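PDB 4PFI: TRAP dicarboxylate transporter-DctP subunit from Marinobacter aquaeolei, which probably binds an acidic organic solute in the periplasm and delivers it to the membrane components of a TRAP transporter. Local coordinates for residues 37-43 against 94-100; 136-140 against 151-155; 220-224 against 284-288; 183-187 against 322-326. All coordinates share one frame; numbering follows the deposited sequence.

Contact 1 of 4, residues 37-43 against 94-100; sequences TWRFALE and VNLAFAS
Glu43 and Ser100 join the two segments just beyond their paired strands. Glu43 OE1 takes the Ser100 hydroxyl on its syn lone pair, OG to OE1 2.6 Å, while Ser100 N donates to Glu43 OE2 at 2.8 Å, so one carboxylate holds both backbone and side chain of one serine. A water bonded to Glu43 OE2 and Phe98 O adds a bridge, and His103 reaches OE2 weakly. Replacing Glu43 by alanine would remove both oxygens and is likely to leave Ser100 N and OG, and the bridging water, without their acceptor here. At the other end Asn95 OD1 accepts from Arg39 N at 2.8 Å, in the amide plane on a lone pair. Between these ends Ala41 N donates to Leu96 O (2.7 Å), and Phe98 N to Ala41 O. With CG anti to the backbone N (chi1 -166°), the Phe40 ring lies beneath Leu96 CB, and its CZ touches Phe98 CE2 at 3.7 Å; Leu42 CD2 meets the Phe98 ring edge in its plane. Helix 49-65 covers these rings, whereas helix 85-91 packs on Ala41 and Ala97. Parallel strands with helices on both faces characterise the alpha/beta domains of periplasmic solute-binding proteins.

Contact 2 of 4, residues 136-140 against 151-155; sequences FISAF and LLGFV
Ile137 and Gly153 mark the nearest backbone approach, CA to CA 6.6 Å, where the helical segment 136-140 crosses the strand segment 151-155 at 133°, their axes 9.0 Å apart. The side chains meet mainly through three phenylalanines. Phe154 reaches from the strand with CG anti to its own carbonyl carbon (chi1 -63°), and its CZ comes over one face of Phe140, 3.7 Å from CD2. The planes stand 74° apart, a T-shaped pair in which Phe154 supplies the edge and Phe140 the face. Phe136, one helical turn earlier, meets the Phe154 ring obliquely through CE2, 3.8 Å from Phe154 CE2. Phe154 thus touches both helix aromatics with its outer atoms.

Beside this cluster, Leu151 directs its CD2 methyl to the helix, 3.5 Å from Phe140 CB and 3.9 Å from Ile137 CG2. That methyl also lies against Ile137 O, a carbonyl already accepting the backbone N-H of Phe140. The Ile137 CD1 methyl reaches the strand backbone at Gly153, where any side chain would, at this backbone conformation, run into the carbonyl O of Leu152.

Phe114 packs on Phe136 and Phe154, Leu334 of helix 318-339 on Phe140, and strand 244-252 pairs alongside segment 151-155. No hydrogen bond joins helix to strand here: methyl groups and aromatic rings make the contact, so its cohesion is likely to come from the burial of apolar surface and from how closely these shapes fit, with the edge-to-face pair adding a modest electrostatic preference for the way the rings are turned.

Contact 3 of 4, residues 220-224 against 284-288; sequences NPVFA and DLNKE
Two first torsions bring Asn286 and Phe223 together: the amide of Asn286 swings beside its own backbone N (chi1 -76°), while the Phe223 ring sits between its backbone N and carbonyl carbon (chi1 70°). Asn286 OD1 thereby faces both the main chain and the ring of Phe223. It accepts from Phe223 N at 3.2 Å, the donor N lying nearly on the line of the C=O bond, and lies 3.1 Å from Phe223 CD2, close to the ring plane at its edge. Amide and ring planes differ by 32°. Pro221 is the N-cap of helix 222-228, so the bonded N-H belongs to its first turn, served from another helix. The other end of the amide is fixed too, ND2 donating to Gln282 OE1 and Glu157 O. A leucine at Asn286 would probably leave Phe223 N, Glu157 O and Gln282 OE1 without these partners, removing the polar link between the two helices. Val222 CG1 rests 3.5 Å from Asn286 O, and Leu285 CD2 packs on Phe223 CB at 4.0 Å. Helix 222-228 thus starts against the long helix 263-296, with strand 149-164 placing Met160 beside Pro221, and Val49 of helix 49-65 touching Phe223 and Leu285.

Contact 4 of 4, residues 183-187 against 322-326; sequences TSETA and RFIEL
Thr186 and Phe323 make the closest backbone approach, CA to CA 5.9 Å, between the N-terminal turn of helix 185-192 and helix 318-339, a helix-to-helix contact within the solute-binding protein fold. Their side chains cross obliquely: Thr186 OG1 comes to the edge of the Phe323 ring, near its plane, 3.7 Å from CD1. Glu185 and Leu326 cross at about a right angle. The Glu185 side chain is extended, its CG anti to the backbone N (chi1 -169°), and this lays CB, CG and the carboxylate across the CD1 methyl of Leu326, with OE1 3.8 Å from that carbon. Arg322 approaches the carboxylate from another side than Leu326, its guanidinium turned so that Glu185 OE2 lies well out of its plane, 4.2 Å from NH1; no N-H points at the oxygen, and any attraction there is probably one of charge alone. A long, weak ion pair also links NH1 to Glu189, in the same helix as Glu185. Ser184 is the N-cap of that helix, its OG weakly capping Thr186 N. The firmer bond lies within helix 318-339: Arg322 NE donates to Glu325 OE1 at 3.2 Å in a salt bridge, that oxygen in the guanidinium plane.

Overall arrangement
Contacts 1 and 2 are neighbours on one sheet, their centres about 16 Å apart, and they touch directly: Leu96 CD2 lies 3.6 Å from Leu152 CD1, and Phe98 CE1 4.0 Å from Val155 CG2. Strand 244-252, paired with both 96-99 and 149-164, ties them together. Contact 3 lies about 24 Å from contact 2, centre to centre, on the opposite side of the chain's centre; contacts 3 and 4 are likewise opposed, their centres about 26 Å apart, although contact 3 is nested in sequence within the loop closed by contact 4. Helix 318-339 serves both contacts 2 and 4. This is the open, solute-free form, and the sodium ion sits at Gln234, Asn235 and Gly298, residues belonging to none of the four contacts.

Contact 1 of 4, residues 37-43 against 94-100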
loop_
_atom_site.group_PDB
_atom_site.type_symbol
_atom_site.label_atom_id
_atom_site.label_comp_id
_atom_site.label_asym_id
_atom_site.label_seq_id
_atom_site.Cartn_x
_atom_site.Cartn_y
_atom_site.Cartn_z
ATOM N N THR A 37 24.498 12.190 6.189
ATOM C CA THR A 37 23.804 10.991 5.738
ATOM C C THR A 37 22.356 10.880 6.212
ATOM O O THR A 37 22.052 11.039 7.396
ATOM C CB THR A 37 24.567 9.734 6.180
ATOM O OG1 THR A 37 25.541 9.401 5.184
ATOM C CG2 THR A 37 23.619 8.559 6.361
ATOM N N TRP A 38 21.472 10.600 5.261
ATOM C CA TRP A 38 20.077 10.323 5.552
ATOM C C TRP A 38 19.861 8.827 5.325
ATOM O O TRP A 38 20.249 8.300 4.289
ATOM C CB TRP A 38 19.160 11.131 4.629
ATOM C CG TRP A 38 19.092 12.597 4.928
ATOM C CD1 TRP A 38 19.838 13.287 5.847
ATOM C CD2 TRP A 38 18.237 13.562 4.306
ATOM N NE1 TRP A 38 19.499 14.617 5.833
ATOM C CE2 TRP A 38 18.521 14.816 4.894
ATOM C CE3 TRP A 38 17.261 13.491 3.307
ATOM C CZ2 TRP A 38 17.862 15.991 4.521
ATOM C CZ3 TRP A 38 16.609 14.658 2.934
ATOM C CH2 TRP A 38 16.913 15.892 3.541
ATOM N N ARG A 39 19.249 8.153 6.294
ATOM C CA ARG A 39 19.001 6.716 6.212
ATOM C C ARG A 39 17.534 6.440 5.895
ATOM O O ARG A 39 16.653 6.802 6.675
ATOM C CB ARG A 39 19.351 6.059 7.542
ATOM C CG ARG A 39 20.761 6.328 7.995
ATOM C CD ARG A 39 20.916 6.081 9.488
ATOM N NE ARG A 39 20.570 4.713 9.876
ATOM C CZ ARG A 39 21.329 3.648 9.630
ATOM N NH1 ARG A 39 22.480 3.794 8.982
ATOM N NH2 ARG A 39 20.938 2.435 10.025
ATOM N N PHE A 40 17.295 5.761 4.774
ATOM C CA PHE A 40 15.957 5.548 4.233
ATOM C C PHE A 40 15.644 4.045 4.167
ATOM O O PHE A 40 16.165 3.341 3.314
ATOM C CB PHE A 40 15.889 6.138 2.816
ATOM C CG PHE A 40 14.486 6.299 2.268
ATOM C CD1 PHE A 40 13.411 5.664 2.853
ATOM C CD2 PHE A 40 14.255 7.084 1.143
ATOM C CE1 PHE A 40 12.139 5.819 2.342
ATOM C CE2 PHE A 40 12.983 7.239 0.631
ATOM C CZ PHE A 40 11.926 6.604 1.230
ATOM N N ALA A 41 14.790 3.556 5.056
ATOM C CA ALA A 41 14.476 2.129 5.113
ATOM C C ALA A 41 13.244 1.759 4.266
ATOM O O ALA A 41 12.262 2.485 4.233
ATOM C CB ALA A 41 14.257 1.708 6.563
ATOM N N LEU A 42 13.291 0.613 3.603
ATOM C CA LEU A 42 12.169 0.160 2.782
ATOM C C LEU A 42 11.566 -1.133 3.339
ATOM O O LEU A 42 12.291 -1.970 3.867
ATOM C CB LEU A 42 12.650 -0.127 1.373
ATOM C CG LEU A 42 13.543 0.896 0.711
ATOM C CD1 LEU A 42 13.927 0.357 -0.622
ATOM C CD2 LEU A 42 12.842 2.232 0.582
ATOM N N GLU A 43 10.252 -1.301 3.185
ATOM C CA GLU A 43 9.594 -2.568 3.503
ATOM C C GLU A 43 9.767 -3.608 2.393
ATOM O O GLU A 43 9.402 -4.768 2.567
ATOM C CB GLU A 43 8.095 -2.364 3.659
ATOM C CG GLU A 43 7.681 -1.378 4.691
ATOM C CD GLU A 43 6.223 -1.015 4.533
ATOM O OE1 GLU A 43 5.775 -0.832 3.370
ATOM O OE2 GLU A 43 5.508 -0.943 5.560
ATOM N N VAL A 94 16.800 5.241 12.078
ATOM C CA VAL A 94 16.785 5.727 10.703
ATOM C C VAL A 94 15.975 7.010 10.610
ATOM O O VAL A 94 15.114 7.277 11.449
ATOM C CB VAL A 94 16.195 4.694 9.709
ATOM C CG1 VAL A 94 17.025 3.424 9.715
ATOM C CG2 VAL A 94 14.739 4.412 10.038
ATOM N N ASN A 95 16.235 7.798 9.577
ATOM C CA ASN A 95 15.535 9.063 9.411
ATOM C C ASN A 95 14.193 8.890 8.697
ATOM O O ASN A 95 13.198 9.516 9.063
ATOM C CB ASN A 95 16.401 10.046 8.610
ATOM C CG ASN A 95 17.811 10.163 9.151
ATOM O OD1 ASN A 95 18.733 9.501 8.683
ATOM N ND2 ASN A 95 17.982 11.006 10.147
ATOM N N LEU A 96 14.196 8.057 7.660
ATOM C CA LEU A 96 13.076 7.939 6.734
ATOM C C LEU A 96 12.725 6.479 6.494
ATOM O O LEU A 96 13.606 5.625 6.398
ATOM C CB LEU A 96 13.454 8.563 5.384
ATOM C CG LEU A 96 13.688 10.073 5.299
ATOM C CD1 LEU A 96 14.496 10.444 4.035
ATOM C CD2 LEU A 96 12.336 10.808 5.325
ATOM N N ALA A 97 11.437 6.197 6.346
ATOM C CA ALA A 97 10.995 4.842 6.027
ATOM C C ALA A 97 9.651 4.847 5.335
ATOM O O ALA A 97 8.880 5.797 5.436
ATOM C CB ALA A 97 10.906 3.995 7.274
ATOM N N PHE A 98 9.393 3.769 4.614
ATOM C CA PHE A 98 8.071 3.498 4.113
ATOM C C PHE A 98 7.304 2.783 5.215
ATOM O O PHE A 98 7.866 1.996 5.977
ATOM C CB PHE A 98 8.149 2.631 2.861
ATOM C CG PHE A 98 8.323 3.422 1.596
ATOM C CD1 PHE A 98 7.275 4.185 1.098
ATOM C CD2 PHE A 98 9.516 3.402 0.895
ATOM C CE1 PHE A 98 7.419 4.917 -0.065
ATOM C CE2 PHE A 98 9.647 4.127 -0.268
ATOM C CZ PHE A 98 8.597 4.885 -0.745
ATOM N N ALA A 99 6.014 3.061 5.303
ATOM C CA ALA A 99 5.149 2.360 6.247
ATOM C C ALA A 99 3.808 2.163 5.572
ATOM O O ALA A 99 3.146 3.124 5.200
ATOM C CB ALA A 99 4.979 3.156 7.538
ATOM N N SER A 100 3.423 0.909 5.391
ATOM C CA SER A 100 2.114 0.564 4.852
ATOM C C SER A 100 1.043 0.426 5.951
ATOM O O SER A 100 1.366 0.392 7.148
ATOM C CB SER A 100 2.264 -0.716 4.054
ATOM O OG SER A 100 3.211 -0.493 3.011
HETATM O O HOH W 1 6.989 -0.238 8.037
#

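Contact 2 of 4, residues 136-140 against 151-155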
loop_
_atom_site.group_PDB
_atom_site.type_symbol
_atom_site.label_atom_id
_atom_site.label_comp_id
_atom_site.label_asym_id
_atom_site.label_seq_id
_atom_site.Cartn_x
_atom_site.Cartn_y
_atom_site.Cartn_z
ATOM N N PHE A 136 -5.835 16.728 2.911
ATOM C CA PHE A 136 -5.953 15.288 3.130
ATOM C C PHE A 136 -4.753 14.807 3.943
ATOM O O PHE A 136 -4.907 14.083 4.929
ATOM C CB PHE A 136 -6.029 14.549 1.799
ATOM C CG PHE A 136 -6.263 13.079 1.936
ATOM C CD1 PHE A 136 -7.541 12.588 2.176
ATOM C CD2 PHE A 136 -5.212 12.181 1.808
ATOM C CE1 PHE A 136 -7.769 11.227 2.305
ATOM C CE2 PHE A 136 -5.432 10.809 1.930
ATOM C CZ PHE A 136 -6.714 10.334 2.178
ATOM N N ILE A 137 -3.556 15.234 3.551
ATOM C CA ILE A 137 -2.362 14.868 4.294
ATOM C C ILE A 137 -2.500 15.341 5.740
ATOM O O ILE A 137 -2.291 14.573 6.677
ATOM C CB ILE A 137 -1.092 15.484 3.660
ATOM C CG1 ILE A 137 -0.861 14.888 2.263
ATOM C CG2 ILE A 137 0.133 15.266 4.570
ATOM C CD1 ILE A 137 0.469 15.299 1.610
ATOM N N SER A 138 -2.875 16.604 5.915
ATOM C CA SER A 138 -2.934 17.201 7.240
ATOM C C SER A 138 -3.930 16.471 8.143
ATOM O O SER A 138 -3.709 16.358 9.346
ATOM C CB SER A 138 -3.269 18.701 7.157
ATOM O OG SER A 138 -4.453 18.930 6.415
ATOM N N ALA A 139 -5.017 15.965 7.572
ATOM C CA ALA A 139 -5.990 15.205 8.360
ATOM C C ALA A 139 -5.348 13.958 9.011
ATOM O O ALA A 139 -5.826 13.457 10.033
ATOM C CB ALA A 139 -7.209 14.816 7.495
ATOM N N PHE A 140 -4.244 13.490 8.439
ATOM C CA PHE A 140 -3.590 12.290 8.920
ATOM C C PHE A 140 -2.450 12.590 9.849
ATOM O O PHE A 140 -2.117 11.767 10.698
ATOM C CB PHE A 140 -3.040 11.494 7.741
ATOM C CG PHE A 140 -3.993 10.501 7.187
ATOM C CD1 PHE A 140 -4.151 9.270 7.796
ATOM C CD2 PHE A 140 -4.705 10.779 6.041
ATOM C CE1 PHE A 140 -5.015 8.326 7.269
ATOM C CE2 PHE A 140 -5.565 9.844 5.505
ATOM C CZ PHE A 140 -5.723 8.607 6.119
ATOM N N LEU A 151 4.511 12.322 9.255
ATOM C CA LEU A 151 3.976 11.915 7.946
ATOM C C LEU A 151 4.392 12.928 6.890
ATOM O O LEU A 151 4.153 14.115 7.058
ATOM C CB LEU A 151 2.446 11.817 7.981
ATOM C CG LEU A 151 1.781 11.631 6.610
ATOM C CD1 LEU A 151 2.012 10.222 6.065
ATOM C CD2 LEU A 151 0.294 11.964 6.654
ATOM N N LEU A 152 5.013 12.457 5.808
ATOM C CA LEU A 152 5.476 13.333 4.729
ATOM C C LEU A 152 4.618 13.196 3.472
ATOM O O LEU A 152 4.586 14.098 2.640
ATOM C CB LEU A 152 6.938 13.035 4.389
ATOM C CG LEU A 152 7.921 13.195 5.559
ATOM C CD1 LEU A 152 9.358 12.871 5.134
ATOM C CD2 LEU A 152 7.829 14.606 6.146
ATOM N N GLY A 153 3.938 12.063 3.316
ATOM C CA GLY A 153 3.144 11.841 2.122
ATOM C C GLY A 153 2.754 10.398 1.876
ATOM O O GLY A 153 3.123 9.488 2.624
ATOM N N PHE A 154 1.998 10.200 0.802
ATOM C CA PHE A 154 1.538 8.884 0.405
ATOM C C PHE A 154 2.076 8.519 -0.982
ATOM O O PHE A 154 2.213 9.386 -1.844
ATOM C CB PHE A 154 0.003 8.853 0.428
ATOM C CG PHE A 154 -0.584 9.078 1.807
ATOM C CD1 PHE A 154 -0.303 8.203 2.840
ATOM C CD2 PHE A 154 -1.381 10.195 2.082
ATOM C CE1 PHE A 154 -0.818 8.419 4.107
ATOM C CE2 PHE A 154 -1.903 10.409 3.361
ATOM C CZ PHE A 154 -1.623 9.526 4.369
ATOM N N VAL A 155 2.386 7.240 -1.183
ATOM C CA VAL A 155 2.856 6.737 -2.467
ATOM C C VAL A 155 2.084 5.493 -2.947
ATOM O O VAL A 155 1.949 4.524 -2.208
ATOM C CB VAL A 155 4.341 6.381 -2.385
ATOM C CG1 VAL A 155 4.835 5.911 -3.740
ATOM C CG2 VAL A 155 5.148 7.595 -1.877
#

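Contact 3 of 4, residues 220-224 against 284-288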
loop_
_atom_site.group_PDB
_atom_site.type_symbol
_atom_site.label_atom_id
_atom_site.label_comp_id
_atom_site.label_asym_id
_atom_site.label_seq_id
_atom_site.Cartn_x
_atom_site.Cartn_y
_atom_site.Cartn_z
ATOM N N ASN A 220 -2.770 -8.764 -3.578
ATOM C CA ASN A 220 -1.502 -8.033 -3.586
ATOM C C ASN A 220 -1.365 -7.375 -4.944
ATOM O O ASN A 220 -2.006 -7.804 -5.903
ATOM C CB ASN A 220 -0.314 -8.998 -3.407
ATOM C CG ASN A 220 0.160 -9.076 -1.990
ATOM O OD1 ASN A 220 0.600 -8.081 -1.440
ATOM N ND2 ASN A 220 0.042 -10.247 -1.374
ATOM N N PRO A 221 -0.504 -6.358 -5.040
ATOM C CA PRO A 221 -0.207 -5.811 -6.363
ATOM C C PRO A 221 0.576 -6.828 -7.208
ATOM O O PRO A 221 1.256 -7.718 -6.676
ATOM C CB PRO A 221 0.611 -4.544 -6.067
ATOM C CG PRO A 221 1.140 -4.722 -4.684
ATOM C CD PRO A 221 0.177 -5.619 -3.957
ATOM N N VAL A 222 0.429 -6.721 -8.522
ATOM C CA VAL A 222 1.001 -7.671 -9.452
ATOM C C VAL A 222 2.512 -7.897 -9.257
ATOM O O VAL A 222 2.961 -9.041 -9.338
ATOM C CB VAL A 222 0.712 -7.228 -10.901
ATOM C CG1 VAL A 222 1.564 -7.993 -11.883
ATOM C CG2 VAL A 222 -0.750 -7.452 -11.208
ATOM N N PHE A 223 3.298 -6.846 -8.996
ATOM C CA PHE A 223 4.736 -7.059 -8.807
ATOM C C PHE A 223 5.035 -7.929 -7.610
ATOM O O PHE A 223 5.995 -8.666 -7.629
ATOM C CB PHE A 223 5.568 -5.759 -8.710
ATOM C CG PHE A 223 5.354 -4.986 -7.465
ATOM C CD1 PHE A 223 6.148 -5.191 -6.336
ATOM C CD2 PHE A 223 4.341 -4.008 -7.414
ATOM C CE1 PHE A 223 5.916 -4.400 -5.153
ATOM C CE2 PHE A 223 4.111 -3.256 -6.271
ATOM C CZ PHE A 223 4.896 -3.445 -5.137
ATOM N N ALA A 224 4.243 -7.816 -6.553
ATOM C CA ALA A 224 4.487 -8.623 -5.368
ATOM C C ALA A 224 4.095 -10.104 -5.648
ATOM O O ALA A 224 4.778 -11.039 -5.209
ATOM C CB ALA A 224 3.723 -8.074 -4.189
ATOM N N ASP A 284 3.947 1.165 -14.866
ATOM C CA ASP A 284 4.931 0.487 -15.705
ATOM C C ASP A 284 5.481 -0.801 -15.060
ATOM O O ASP A 284 5.545 -1.844 -15.715
ATOM C CB ASP A 284 6.101 1.433 -15.997
ATOM C CG ASP A 284 5.781 2.481 -17.087
ATOM O OD1 ASP A 284 4.796 2.315 -17.856
ATOM O OD2 ASP A 284 6.544 3.471 -17.194
ATOM N N LEU A 285 5.879 -0.742 -13.784
ATOM C CA LEU A 285 6.440 -1.932 -13.145
ATOM C C LEU A 285 5.386 -3.049 -13.102
ATOM O O LEU A 285 5.668 -4.208 -13.388
ATOM C CB LEU A 285 6.935 -1.652 -11.733
ATOM C CG LEU A 285 7.494 -2.884 -10.985
ATOM C CD1 LEU A 285 8.722 -3.489 -11.678
ATOM C CD2 LEU A 285 7.829 -2.518 -9.552
ATOM N N ASN A 286 4.164 -2.683 -12.747
ATOM C CA ASN A 286 3.101 -3.656 -12.664
ATOM C C ASN A 286 2.779 -4.254 -14.044
ATOM O O ASN A 286 2.509 -5.450 -14.146
ATOM C CB ASN A 286 1.873 -3.060 -11.984
ATOM C CG ASN A 286 2.049 -2.959 -10.483
ATOM O OD1 ASN A 286 2.447 -3.933 -9.845
ATOM N ND2 ASN A 286 1.808 -1.764 -9.903
ATOM N N LYS A 287 2.857 -3.445 -15.100
ATOM C CA LYS A 287 2.565 -3.950 -16.438
ATOM C C LYS A 287 3.641 -4.944 -16.885
ATOM O O LYS A 287 3.346 -5.970 -17.488
ATOM C CB LYS A 287 2.450 -2.794 -17.431
ATOM C CG LYS A 287 2.300 -3.224 -18.870
ATOM C CD LYS A 287 2.397 -2.029 -19.834
ATOM C CE LYS A 287 1.157 -1.123 -19.775
ATOM N NZ LYS A 287 1.254 0.044 -20.720
ATOM N N GLU A 288 4.883 -4.644 -16.554
ATOM C CA GLU A 288 6.027 -5.487 -16.884
ATOM C C GLU A 288 5.884 -6.830 -16.156
ATOM O O GLU A 288 6.092 -7.909 -16.715
ATOM C CB GLU A 288 7.271 -4.779 -16.364
ATOM C CG GLU A 288 8.554 -4.976 -17.117
ATOM C CD GLU A 288 9.711 -4.156 -16.492
ATOM O OE1 GLU A 288 10.728 -4.777 -16.095
ATOM O OE2 GLU A 288 9.603 -2.900 -16.377
#

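Contact 4 of 4, residues 183-187 against 322-326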
loop_
_atom_site.group_PDB
_atom_site.type_symbol
_atom_site.label_atom_id
_atom_site.label_comp_id
_atom_site.label_asym_id
_atom_site.label_seq_id
_atom_site.Cartn_x
_atom_site.Cartn_y
_atom_site.Cartn_z
ATOM N N THR A 183 -2.919 -7.206 6.803
ATOM C CA THR A 183 -3.044 -7.445 8.235
ATOM C C THR A 183 -3.701 -6.272 8.978
ATOM O O THR A 183 -3.204 -5.788 9.987
ATOM C CB THR A 183 -1.675 -7.742 8.848
ATOM O OG1 THR A 183 -1.845 -8.111 10.229
ATOM C CG2 THR A 183 -0.742 -6.520 8.719
ATOM N N SER A 184 -4.833 -5.831 8.465
ATOM C CA SER A 184 -5.577 -4.741 9.051
ATOM C C SER A 184 -6.986 -5.254 9.328
ATOM O O SER A 184 -7.560 -5.975 8.515
ATOM C CB SER A 184 -5.627 -3.568 8.063
ATOM O OG SER A 184 -6.432 -2.513 8.545
ATOM N N GLU A 185 -7.558 -4.882 10.460
ATOM C CA GLU A 185 -8.906 -5.320 10.780
ATOM C C GLU A 185 -9.874 -4.864 9.678
ATOM O O GLU A 185 -10.806 -5.574 9.299
ATOM C CB GLU A 185 -9.326 -4.761 12.127
ATOM C CG GLU A 185 -10.586 -5.368 12.654
ATOM C CD GLU A 185 -10.668 -5.307 14.171
ATOM O OE1 GLU A 185 -9.803 -4.648 14.794
ATOM O OE2 GLU A 185 -11.595 -5.929 14.741
ATOM N N THR A 186 -9.631 -3.673 9.147
ATOM C CA THR A 186 -10.500 -3.139 8.129
ATOM C C THR A 186 -10.357 -3.959 6.866
ATOM O O THR A 186 -11.339 -4.188 6.165
ATOM C CB THR A 186 -10.187 -1.672 7.845
ATOM O OG1 THR A 186 -10.349 -0.920 9.055
ATOM C CG2 THR A 186 -11.116 -1.113 6.786
ATOM N N ALA A 187 -9.131 -4.393 6.568
ATOM C CA ALA A 187 -8.872 -5.167 5.360
ATOM C C ALA A 187 -9.520 -6.549 5.474
ATOM O O ALA A 187 -10.103 -7.048 4.515
ATOM C CB ALA A 187 -7.362 -5.301 5.079
ATOM N N ARG A 322 -17.362 -0.907 10.212
ATOM C CA ARG A 322 -16.309 -1.381 11.121
ATOM C C ARG A 322 -15.183 -0.344 11.220
ATOM O O ARG A 322 -14.605 -0.140 12.281
ATOM C CB ARG A 322 -15.757 -2.738 10.654
ATOM C CG ARG A 322 -14.467 -3.206 11.370
ATOM C CD ARG A 322 -14.656 -3.495 12.876
ATOM N NE ARG A 322 -15.913 -4.196 13.172
ATOM C CZ ARG A 322 -16.124 -5.505 12.986
ATOM N NH1 ARG A 322 -15.163 -6.286 12.491
ATOM N NH2 ARG A 322 -17.309 -6.040 13.288
ATOM N N PHE A 323 -14.905 0.338 10.111
ATOM C CA PHE A 323 -13.838 1.331 10.071
ATOM C C PHE A 323 -14.181 2.514 10.952
ATOM O O PHE A 323 -13.328 2.999 11.677
ATOM C CB PHE A 323 -13.574 1.824 8.646
ATOM C CG PHE A 323 -12.518 2.895 8.561
ATOM C CD1 PHE A 323 -11.215 2.637 8.947
ATOM C CD2 PHE A 323 -12.842 4.185 8.129
ATOM C CE1 PHE A 323 -10.250 3.628 8.873
ATOM C CE2 PHE A 323 -11.880 5.180 8.051
ATOM C CZ PHE A 323 -10.587 4.903 8.426
ATOM N N ILE A 324 -15.427 2.980 10.861
ATOM C CA ILE A 324 -15.924 4.100 11.678
ATOM C C ILE A 324 -15.924 3.751 13.165
ATOM O O ILE A 324 -15.432 4.526 13.970
ATOM C CB ILE A 324 -17.366 4.538 11.298
ATOM C CG1 ILE A 324 -17.416 5.063 9.867
ATOM C CG2 ILE A 324 -17.878 5.629 12.254
ATOM C CD1 ILE A 324 -16.386 6.131 9.585
ATOM N N GLU A 325 -16.472 2.589 13.524
ATOM C CA GLU A 325 -16.411 2.101 14.904
ATOM C C GLU A 325 -14.992 2.188 15.471
ATOM O O GLU A 325 -14.797 2.524 16.634
ATOM C CB GLU A 325 -16.881 0.650 14.986
ATOM C CG GLU A 325 -18.327 0.433 14.625
ATOM C CD GLU A 325 -18.662 -1.045 14.386
ATOM O OE1 GLU A 325 -17.731 -1.892 14.381
ATOM O OE2 GLU A 325 -19.863 -1.360 14.190
ATOM N N LEU A 326 -14.005 1.882 14.637
ATOM C CA LEU A 326 -12.608 1.840 15.059
ATOM C C LEU A 326 -11.901 3.198 15.103
ATOM O O LEU A 326 -10.913 3.347 15.815
ATOM C CB LEU A 326 -11.817 0.905 14.137
ATOM C CG LEU A 326 -11.990 -0.596 14.403
ATOM C CD1 LEU A 326 -11.320 -1.455 13.304
ATOM C CD2 LEU A 326 -11.449 -0.954 15.796
#